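Local coordinates for protein TASOR (PDB 6TL1) that is a component of the HUSH complex, which maintains epigenetic transcriptional silencing by promoting recruitment of SETDB1 and MORC2, at residues A[131-135]-A[197-201]. Sequence-based numbering, arbitrary orientation.
Sequences IFKIM and RHVCP
Phe132 meets Pro201 as an antiparallel non-hydrogen-bonded pair in the five-stranded antiparallel sheet of the TASOR pseudo-PARP domain, where strands 126-134 and 199-209 are neighbours. Its CG stands anti to the carbonyl carbon (chi1 -65°). This brings the CD2 side of the ring to Pro201 N at 3.5 Å, with Val199 CG1 approaching obliquely, 3.6 Å from CD2. Lys133 and Cys200 form the hydrogen-bonded pair. Lys133 N donates to Cys200 O at 2.8 Å, and Cys200 N returns a bond to Lys133 O at 2.9 Å. The first is the more bent, 141° at the hydrogen. Both side chains lie on one face of the sheet, and the lysine chain, extended beyond CG, runs alongside Cys200, its CG 3.9 Å from Cys200 CB. On the other face Ile134 and Val199 lie side by side, CG2 to CG2 at 4.0 Å, and both touch Leu109 and Phe184. Met135 N then donates to His198 O, in the carbonyl plane, at 3.1 Å. Met135 O lies at the edge of the His198 ring, 3.4 Å from CD2. His198 NE2, next to CD2 in the ring, bonds to Glu158 O, which helps to hold the rotation of the imidazole. Backbone bonds thus set the register, while apolar contacts fill the buried face around Val199.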
loop_
_atom_site.group_PDB
_atom_site.type_symbol
_atom_site.label_atom_id
_atom_site.label_comp_id
_atom_site.label_asym_id
_atom_site.label_seq_id
_atom_site.Cartn_x
_atom_site.Cartn_y
_atom_site.Cartn_z
ATOM N N ILE A 131 2.174 6.661 -2.300
ATOM C CA ILE A 131 1.159 6.554 -1.265
ATOM C C ILE A 131 -0.161 6.243 -1.954
ATOM O O ILE A 131 -0.632 7.022 -2.796
ATOM C CB ILE A 131 1.056 7.843 -0.437
ATOM C CG1 ILE A 131 2.382 8.135 0.290
ATOM C CG2 ILE A 131 -0.155 7.783 0.501
ATOM C CD1 ILE A 131 2.373 9.441 1.080
ATOM N N PHE A 132 -0.749 5.104 -1.601
ATOM C CA PHE A 132 -2.046 4.695 -2.123
ATOM C C PHE A 132 -3.122 4.966 -1.095
ATOM O O PHE A 132 -2.928 4.708 0.097
ATOM C CB PHE A 132 -2.068 3.202 -2.458
ATOM C CG PHE A 132 -1.155 2.822 -3.568
ATOM C CD1 PHE A 132 0.152 2.462 -3.310
ATOM C CD2 PHE A 132 -1.606 2.833 -4.883
ATOM C CE1 PHE A 132 1.000 2.104 -4.348
ATOM C CE2 PHE A 132 -0.767 2.492 -5.921
ATOM C CZ PHE A 132 0.547 2.132 -5.653
ATOM N N LYS A 133 -4.273 5.440 -1.557
ATOM C CA LYS A 133 -5.449 5.350 -0.718
ATOM C C LYS A 133 -6.081 3.986 -0.970
ATOM O O LYS A 133 -6.051 3.468 -2.089
ATOM C CB LYS A 133 -6.444 6.482 -0.978
ATOM C CG LYS A 133 -7.155 6.473 -2.310
ATOM C CD LYS A 133 -8.238 7.563 -2.310
ATOM C CE LYS A 133 -8.931 7.720 -3.666
ATOM N NZ LYS A 133 -9.850 8.909 -3.653
ATOM N N ILE A 134 -6.580 3.372 0.100
ATOM C CA ILE A 134 -7.104 2.016 0.052
ATOM C C ILE A 134 -8.376 1.971 0.875
ATOM O O ILE A 134 -8.621 2.825 1.730
ATOM C CB ILE A 134 -6.107 0.962 0.594
ATOM C CG1 ILE A 134 -5.718 1.325 2.037
ATOM C CG2 ILE A 134 -4.901 0.879 -0.313
ATOM C CD1 ILE A 134 -4.793 0.326 2.721
ATOM N N MET A 135 -9.180 0.952 0.597
ATOM C CA MET A 135 -10.265 0.535 1.476
ATOM C C MET A 135 -9.999 -0.902 1.867
ATOM O O MET A 135 -10.088 -1.810 1.027
ATOM C CB MET A 135 -11.614 0.679 0.782
ATOM C CG MET A 135 -11.979 2.124 0.511
ATOM S SD MET A 135 -13.606 2.242 -0.245
ATOM C CE MET A 135 -13.165 1.712 -1.889
ATOM N N ARG A 197 -9.685 -2.400 -7.709
ATOM C CA ARG A 197 -10.082 -1.001 -7.815
ATOM C C ARG A 197 -10.161 -0.268 -6.480
ATOM O O ARG A 197 -10.257 0.971 -6.486
ATOM C CB ARG A 197 -11.431 -0.851 -8.530
ATOM C CG ARG A 197 -11.616 -1.635 -9.832
ATOM C CD ARG A 197 -13.094 -1.627 -10.253
ATOM N NE ARG A 197 -13.893 -2.542 -9.466
ATOM C CZ ARG A 197 -15.220 -2.536 -9.450
ATOM N NH1 ARG A 197 -15.883 -3.412 -8.708
ATOM N NH2 ARG A 197 -15.892 -1.615 -10.125
ATOM N N HIS A 198 -10.094 -0.975 -5.349
ATOM C CA HIS A 198 -10.093 -0.323 -4.044
ATOM C C HIS A 198 -8.679 0.033 -3.578
ATOM O O HIS A 198 -8.454 0.260 -2.387
ATOM C CB HIS A 198 -10.846 -1.177 -3.008
ATOM C CG HIS A 198 -10.455 -2.623 -2.971
ATOM N ND1 HIS A 198 -10.419 -3.425 -4.094
ATOM C CD2 HIS A 198 -10.142 -3.432 -1.927
ATOM C CE1 HIS A 198 -10.065 -4.650 -3.749
ATOM N NE2 HIS A 198 -9.884 -4.681 -2.440
ATOM N N VAL A 199 -7.747 0.124 -4.518
ATOM C CA VAL A 199 -6.400 0.640 -4.344
ATOM C C VAL A 199 -6.204 1.730 -5.387
ATOM O O VAL A 199 -6.427 1.494 -6.579
ATOM C CB VAL A 199 -5.351 -0.470 -4.527
ATOM C CG1 VAL A 199 -3.969 0.119 -4.592
ATOM C CG2 VAL A 199 -5.483 -1.520 -3.397
ATOM N N CYS A 200 -5.817 2.931 -4.941
ATOM C CA CYS A 200 -5.693 4.066 -5.858
ATOM C C CYS A 200 -4.494 4.934 -5.489
ATOM O O CYS A 200 -4.379 5.362 -4.328
ATOM C CB CYS A 200 -6.977 4.904 -5.841
ATOM S SG CYS A 200 -7.022 6.204 -7.086
ATOM N N PRO A 201 -3.589 5.212 -6.425
ATOM C CA PRO A 201 -2.458 6.100 -6.115
ATOM C C PRO A 201 -2.936 7.501 -5.756
ATOM O O PRO A 201 -3.809 8.074 -6.417
ATOM C CB PRO A 201 -1.633 6.094 -7.403
ATOM C CG PRO A 201 -2.605 5.760 -8.465
ATOM C CD PRO A 201 -3.611 4.825 -7.844
#